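Side-chain contacts in exodeoxyribonuclease III (Neisseria meningitidis, PDB 2JC4), which probably degrades double-stranded DNA from the 3' end as a metal-dependent exonuclease of the AP/ExoA repair family, using magnesium or manganese: residues P115-K120 against R173-N178; Q122-L127 against G145-A150. All blocks are in the same frame, centred on the assembly; numbering follows the deposited sequence.

Contact 1 of 2, residues P115-K120 against R173-N178; sequences PKFKYK and RQWFQN. With 2HP (dihydrogenphosphate ion), chain G.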
loop_
_atom_site.group_PDB
_atom_site.type_symbol
_atom_site.label_atom_id
_atom_site.label_comp_id
_atom_site.label_asym_id
_atom_site.label_seq_id
_atom_site.Cartn_x
_atom_site.Cartn_y
_atom_site.Cartn_z
ATOM N N PRO A 115 -13.561 -14.997 -11.302
ATOM C CA PRO A 115 -13.482 -13.988 -12.340
ATOM C C PRO A 115 -12.700 -12.755 -11.865
ATOM O O PRO A 115 -12.138 -12.029 -12.673
ATOM C CB PRO A 115 -14.944 -13.586 -12.582
ATOM C CG PRO A 115 -15.790 -14.550 -11.905
ATOM C CD PRO A 115 -14.952 -15.364 -10.945
ATOM N N LYS A 116 -12.705 -12.508 -10.559
ATOM C CA LYS A 116 -11.914 -11.399 -9.983
ATOM C C LYS A 116 -10.407 -11.607 -10.117
ATOM O O LYS A 116 -9.657 -10.661 -10.070
ATOM C CB LYS A 116 -12.326 -11.130 -8.535
ATOM C CG LYS A 116 -13.762 -10.679 -8.399
ATOM C CD LYS A 116 -14.171 -10.491 -6.947
ATOM C CE LYS A 116 -15.648 -10.109 -6.923
ATOM N NZ LYS A 116 -16.072 -9.711 -5.551
ATOM N N PHE A 117 -9.964 -12.844 -10.317
ATOM C CA PHE A 117 -8.555 -13.114 -10.573
ATOM C C PHE A 117 -8.139 -12.699 -11.999
ATOM O O PHE A 117 -6.975 -12.317 -12.234
ATOM C CB PHE A 117 -8.231 -14.602 -10.333
ATOM C CG PHE A 117 -6.754 -14.883 -10.157
ATOM C CD1 PHE A 117 -6.111 -14.513 -8.979
ATOM C CD2 PHE A 117 -6.012 -15.522 -11.158
ATOM C CE1 PHE A 117 -4.767 -14.805 -8.785
ATOM C CE2 PHE A 117 -4.655 -15.786 -10.965
ATOM C CZ PHE A 117 -4.048 -15.416 -9.780
ATOM N N LYS A 118 -9.072 -12.806 -12.969
ATOM C CA LYS A 118 -8.798 -12.285 -14.314
ATOM C C LYS A 118 -8.728 -10.754 -14.255
ATOM O O LYS A 118 -7.876 -10.149 -14.919
ATOM C CB LYS A 118 -9.851 -12.730 -15.367
ATOM C CG LYS A 118 -9.896 -14.255 -15.590
ATOM C CD LYS A 118 -9.614 -14.626 -17.040
ATOM C CE LYS A 118 -9.233 -16.102 -17.188
ATOM N NZ LYS A 118 -10.450 -16.981 -17.187
ATOM N N TYR A 119 -9.642 -10.150 -13.489
ATOM C CA TYR A 119 -9.594 -8.705 -13.210
ATOM C C TYR A 119 -8.233 -8.369 -12.625
ATOM O O TYR A 119 -7.567 -7.473 -13.121
ATOM C CB TYR A 119 -10.745 -8.263 -12.311
ATOM C CG TYR A 119 -10.712 -6.836 -11.765
ATOM C CD1 TYR A 119 -10.402 -5.731 -12.587
ATOM C CD2 TYR A 119 -11.035 -6.594 -10.423
ATOM C CE1 TYR A 119 -10.384 -4.408 -12.048
ATOM C CE2 TYR A 119 -11.028 -5.312 -9.892
ATOM C CZ TYR A 119 -10.683 -4.224 -10.714
ATOM O OH TYR A 119 -10.701 -2.967 -10.168
ATOM N N LYS A 120 -7.797 -9.106 -11.603
ATOM C CA LYS A 120 -6.492 -8.857 -10.990
ATOM C C LYS A 120 -5.373 -8.834 -12.036
ATOM O O LYS A 120 -4.514 -7.946 -12.009
ATOM C CB LYS A 120 -6.157 -9.894 -9.899
ATOM C CG LYS A 120 -4.955 -9.517 -9.029
ATOM C CD LYS A 120 -4.747 -10.539 -7.879
ATOM C CE LYS A 120 -3.695 -10.047 -6.849
ATOM N NZ LYS A 120 -3.697 -10.852 -5.584
ATOM N N ARG A 173 3.093 -13.931 -8.039
ATOM C CA ARG A 173 4.483 -13.548 -7.758
ATOM C C ARG A 173 5.186 -13.023 -9.014
ATOM O O ARG A 173 5.976 -12.072 -8.949
ATOM C CB ARG A 173 5.225 -14.695 -7.073
ATOM C CG ARG A 173 4.718 -14.896 -5.674
ATOM C CD ARG A 173 5.230 -16.168 -5.048
ATOM N NE ARG A 173 4.864 -16.158 -3.615
ATOM C CZ ARG A 173 4.933 -17.220 -2.826
ATOM N NH1 ARG A 173 5.363 -18.390 -3.316
ATOM N NH2 ARG A 173 4.613 -17.109 -1.535
ATOM N N GLN A 174 4.811 -13.567 -10.171
ATOM C CA GLN A 174 5.300 -13.005 -11.434
ATOM C C GLN A 174 4.814 -11.582 -11.699
ATOM O O GLN A 174 5.598 -10.755 -12.178
ATOM C CB GLN A 174 4.986 -13.898 -12.632
ATOM C CG GLN A 174 5.774 -13.454 -13.924
ATOM C CD GLN A 174 7.292 -13.358 -13.692
ATOM O OE1 GLN A 174 7.967 -14.349 -13.353
ATOM N NE2 GLN A 174 7.835 -12.169 -13.883
ATOM N N TRP A 175 3.556 -11.282 -11.370
ATOM C CA TRP A 175 3.047 -9.909 -11.507
ATOM C C TRP A 175 3.799 -8.945 -10.603
ATOM O O TRP A 175 4.123 -7.840 -11.031
ATOM C CB TRP A 175 1.538 -9.813 -11.245
ATOM C CG TRP A 175 0.748 -10.755 -12.109
ATOM C CD1 TRP A 175 1.126 -11.293 -13.320
ATOM C CD2 TRP A 175 -0.560 -11.284 -11.821
ATOM N NE1 TRP A 175 0.139 -12.143 -13.781
ATOM C CE2 TRP A 175 -0.901 -12.153 -12.877
ATOM C CE3 TRP A 175 -1.449 -11.135 -10.750
ATOM C CZ2 TRP A 175 -2.106 -12.854 -12.902
ATOM C CZ3 TRP A 175 -2.651 -11.847 -10.766
ATOM C CH2 TRP A 175 -2.964 -12.685 -11.842
ATOM N N PHE A 176 4.128 -9.377 -9.393
ATOM C CA PHE A 176 4.919 -8.565 -8.491
ATOM C C PHE A 176 6.331 -8.376 -9.070
ATOM O O PHE A 176 6.880 -7.263 -9.056
ATOM C CB PHE A 176 4.954 -9.186 -7.080
ATOM C CG PHE A 176 5.749 -8.368 -6.076
ATOM C CD1 PHE A 176 5.196 -7.214 -5.505
ATOM C CD2 PHE A 176 7.048 -8.730 -5.732
ATOM C CE1 PHE A 176 5.920 -6.457 -4.590
ATOM C CE2 PHE A 176 7.775 -7.962 -4.806
ATOM C CZ PHE A 176 7.196 -6.846 -4.232
ATOM N N GLN A 177 6.899 -9.451 -9.610
ATOM C CA GLN A 177 8.222 -9.371 -10.248
ATOM C C GLN A 177 8.200 -8.400 -11.428
ATOM O O GLN A 177 9.179 -7.658 -11.636
ATOM C CB GLN A 177 8.753 -10.773 -10.634
ATOM C CG GLN A 177 10.241 -10.810 -11.114
ATOM C CD GLN A 177 11.210 -10.309 -10.061
ATOM O OE1 GLN A 177 11.202 -10.799 -8.931
ATOM N NE2 GLN A 177 12.027 -9.321 -10.407
ATOM N N ASN A 178 7.093 -8.355 -12.167
ATOM C CA ASN A 178 7.010 -7.422 -13.299
ATOM C C ASN A 178 7.152 -5.953 -12.897
ATOM O O ASN A 178 7.625 -5.116 -13.672
ATOM C CB ASN A 178 5.729 -7.628 -14.093
ATOM C CG ASN A 178 5.647 -8.999 -14.729
ATOM O OD1 ASN A 178 6.655 -9.667 -14.885
ATOM N ND2 ASN A 178 4.432 -9.415 -15.128
HETATM P P 2HP G . -16.800 -5.900 -6.152
HETATM O O1 2HP G . -16.031 -6.760 -5.126
HETATM O O2 2HP G . -16.720 -6.295 -7.634
HETATM O O3 2HP G . -16.255 -4.381 -5.940
HETATM O O4 2HP G . -18.332 -5.987 -5.673
#

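Contact 2 of 2, residues Q122-L127 against G145-A150; sequences QWFAAL and GDFNIA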
loop_
_atom_site.group_PDB
_atom_site.type_symbol
_atom_site.label_atom_id
_atom_site.label_comp_id
_atom_site.label_asym_id
_atom_site.label_seq_id
_atom_site.Cartn_x
_atom_site.Cartn_y
_atom_site.Cartn_z
ATOM N N GLN A 122 -5.526 -8.287 -15.332
ATOM C CA GLN A 122 -5.596 -7.180 -16.302
ATOM C C GLN A 122 -5.223 -5.867 -15.603
ATOM O O GLN A 122 -4.622 -4.968 -16.213
ATOM C CB GLN A 122 -7.017 -7.068 -16.862
ATOM C CG GLN A 122 -7.574 -8.376 -17.515
ATOM C CD GLN A 122 -9.108 -8.335 -17.772
ATOM O OE1 GLN A 122 -9.901 -7.869 -16.934
ATOM N NE2 GLN A 122 -9.519 -8.838 -18.938
ATOM N N TRP A 123 -5.637 -5.750 -14.347
ATOM C CA TRP A 123 -5.418 -4.556 -13.537
ATOM C C TRP A 123 -3.898 -4.403 -13.273
ATOM O O TRP A 123 -3.321 -3.322 -13.433
ATOM C CB TRP A 123 -6.250 -4.644 -12.237
ATOM C CG TRP A 123 -6.205 -3.398 -11.419
ATOM C CD1 TRP A 123 -7.090 -2.341 -11.457
ATOM C CD2 TRP A 123 -5.211 -3.055 -10.471
ATOM N NE1 TRP A 123 -6.701 -1.368 -10.558
ATOM C CE2 TRP A 123 -5.534 -1.776 -9.965
ATOM C CE3 TRP A 123 -4.051 -3.683 -10.022
ATOM C CZ2 TRP A 123 -4.746 -1.131 -9.022
ATOM C CZ3 TRP A 123 -3.276 -3.034 -9.068
ATOM C CH2 TRP A 123 -3.637 -1.784 -8.579
ATOM N N PHE A 124 -3.234 -5.484 -12.876
ATOM C CA PHE A 124 -1.773 -5.402 -12.703
ATOM C C PHE A 124 -1.000 -5.043 -13.986
ATOM O O PHE A 124 0.033 -4.329 -13.932
ATOM C CB PHE A 124 -1.236 -6.685 -12.066
ATOM C CG PHE A 124 -1.188 -6.624 -10.557
ATOM C CD1 PHE A 124 -2.300 -7.000 -9.784
ATOM C CD2 PHE A 124 -0.047 -6.157 -9.915
ATOM C CE1 PHE A 124 -2.288 -6.938 -8.400
ATOM C CE2 PHE A 124 -0.011 -6.082 -8.501
ATOM C CZ PHE A 124 -1.116 -6.485 -7.743
ATOM N N ALA A 125 -1.481 -5.549 -15.127
ATOM C CA ALA A 125 -0.872 -5.238 -16.422
ATOM C C ALA A 125 -0.998 -3.742 -16.645
ATOM O O ALA A 125 -0.054 -3.084 -17.120
ATOM C CB ALA A 125 -1.595 -5.982 -17.540
ATOM N N ALA A 126 -2.177 -3.204 -16.333
ATOM C CA ALA A 126 -2.412 -1.763 -16.510
ATOM C C ALA A 126 -1.548 -0.949 -15.530
ATOM O O ALA A 126 -1.022 0.110 -15.872
ATOM C CB ALA A 126 -3.891 -1.416 -16.360
ATOM N N LEU A 127 -1.398 -1.441 -14.310
ATOM C CA LEU A 127 -0.560 -0.737 -13.354
ATOM C C LEU A 127 0.895 -0.681 -13.832
ATOM O O LEU A 127 1.545 0.349 -13.731
ATOM C CB LEU A 127 -0.635 -1.431 -11.985
ATOM C CG LEU A 127 0.255 -0.834 -10.900
ATOM C CD1 LEU A 127 -0.202 0.629 -10.568
ATOM C CD2 LEU A 127 0.246 -1.700 -9.662
ATOM N N GLY A 145 1.688 0.408 -1.145
ATOM C CA GLY A 145 0.287 0.120 -0.866
ATOM C C GLY A 145 0.087 -1.343 -0.532
ATOM O O GLY A 145 1.025 -2.044 -0.135
ATOM N N ASP A 146 -1.170 -1.770 -0.635
ATOM C CA ASP A 146 -1.546 -3.141 -0.382
ATOM C C ASP A 146 -1.537 -3.784 -1.740
ATOM O O ASP A 146 -2.368 -3.457 -2.592
ATOM C CB ASP A 146 -2.937 -3.146 0.218
ATOM C CG ASP A 146 -3.467 -4.545 0.485
ATOM O OD1 ASP A 146 -2.782 -5.553 0.164
ATOM O OD2 ASP A 146 -4.577 -4.597 1.053
ATOM N N PHE A 147 -0.563 -4.670 -1.968
ATOM C CA PHE A 147 -0.404 -5.305 -3.259
ATOM C C PHE A 147 -1.197 -6.604 -3.293
ATOM O O PHE A 147 -1.424 -7.116 -4.365
ATOM C CB PHE A 147 1.080 -5.583 -3.592
ATOM C CG PHE A 147 1.861 -4.350 -3.897
ATOM C CD1 PHE A 147 2.302 -3.533 -2.844
ATOM C CD2 PHE A 147 2.163 -3.991 -5.230
ATOM C CE1 PHE A 147 3.001 -2.355 -3.090
ATOM C CE2 PHE A 147 2.888 -2.811 -5.484
ATOM C CZ PHE A 147 3.317 -2.003 -4.396
ATOM N N ASN A 148 -1.651 -7.095 -2.133
ATOM C CA ASN A 148 -2.387 -8.367 -2.095
ATOM C C ASN A 148 -1.608 -9.491 -2.762
ATOM O O ASN A 148 -2.179 -10.419 -3.300
ATOM C CB ASN A 148 -3.777 -8.212 -2.740
ATOM C CG ASN A 148 -4.832 -7.823 -1.733
ATOM O OD1 ASN A 148 -4.996 -8.500 -0.687
ATOM N ND2 ASN A 148 -5.551 -6.740 -2.010
ATOM N N ILE A 149 -0.279 -9.383 -2.687
ATOM C CA ILE A 149 0.633 -10.407 -3.181
ATOM C C ILE A 149 1.786 -10.498 -2.176
ATOM O O ILE A 149 2.404 -9.467 -1.770
ATOM C CB ILE A 149 1.188 -10.113 -4.608
ATOM C CG1 ILE A 149 0.066 -10.075 -5.665
ATOM C CG2 ILE A 149 2.319 -11.179 -4.989
ATOM C CD1 ILE A 149 0.569 -9.538 -7.011
ATOM N N ALA A 150 2.066 -11.747 -1.803
ATOM C CA ALA A 150 3.145 -12.124 -0.907
ATOM C C ALA A 150 4.301 -12.627 -1.780
ATOM O O ALA A 150 4.210 -13.692 -2.391
ATOM C CB ALA A 150 2.652 -13.214 0.036
#

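Contact 1 of 2, residues P115-K120 against R173-N178
Two helices of the DNase I-like fold meet here: the first turns of helix 115-135 and the middle of helix 170-180, with Trp175 reaching across to Phe117 and Lys120. The far end of the indole does the touching. Its CH2 sits over one face of the Phe117 ring, 3.6 Å from Phe117 CZ. The two planes are tilted by 40°, so the rings meet at a slant. Lys120 takes the neighbouring corner, Lys120 CG lying 3.7 Å from Trp175 CZ3. Farther along, Lys120 CD lies in the plane of the indole at its edge, 3.8 Å from the same Trp175 CZ3. With CG anti to the backbone N (chi1 -168°) and every later torsion extended, the lysine chain crosses the end of the indole obliquely and carries NZ on to a salt bridge with Glu172 and a hydrogen bond to Asn108 O. On the same helix, Lys116 NZ binds O1 of the phosphate ion at 3.0 Å. The packing on Trp175 is therefore apolar, with Lys120 lending its methylenes; past the point of contact, NZ is held by Glu172 and by backbone oxygens, and the salt bridge adds a polar tie between the helices.

Contact 2 of 2, residues Q122-L127 against G145-A150
Asn148 O is gripped by two donors, Lys120 NZ and His167 ND1, and the residues just before and after it, Phe147 and Ile149, are the ones that meet Phe124. The Phe124 ring points its far end into this turn. Phe147 O lies at the ring's edge, near its plane, 3.5 Å from Phe124 CZ, so the carbonyl oxygen faces the polarised rim of C-H groups rather than the pi cloud. The Ile149 side chain comes head-on to Phe124, its CD1 3.6 Å from Phe124 CZ; CG1 is anti to the carbonyl carbon (chi1 -63°) and CD1 extends from there to reach the ring. The two phenylalanine rings approach more loosely, Phe124 CE2 standing at the edge of Phe147, 4.4 Å from its CD2. Over the centre of one Phe124 face lies CZ3 of Trp123, 4.0 Å above the plane. The turn has its own brace: Asn148 N donates to Asp146 OD1 at 3.0 Å, an Asx turn, on the anti side of the carboxylate but 32° out of its plane, and the bond is bent. Asp146 OD2 accepts from Asn7 ND2, and Asn148 ND2 donates to Cys106 O. Asp146 and Asn148 are predicted metal ligands, the first also a proton donor or acceptor and the second a transition-state stabiliser. The inner face of helix 115-135 thus backs the Gly-Asp-Phe-Asn turn of the AP/ExoA active site.

From the N terminus, the chain runs through strand 99-105 into helix 115-135, whose start supplies residues 115-120 to contact 1 and whose next turns supply 122-127 to contact 2. It returns through strand 141-144, parallel to and beside 99-105, completing a beta-alpha-beta crossover; the turn 145-150 after that strand then closes contact 2. Only after a long excursion does helix 170-180 come back to close contact 1, so the shorter loop sits within the longer one. The centres of the two contacts lie about 6 Å apart. Arg173 NE of contact 1 donates to Ala150 O of contact 2, and Phe176 packs on Ile149, tying helix 170-180 to the turn that carries the predicted catalytic residues.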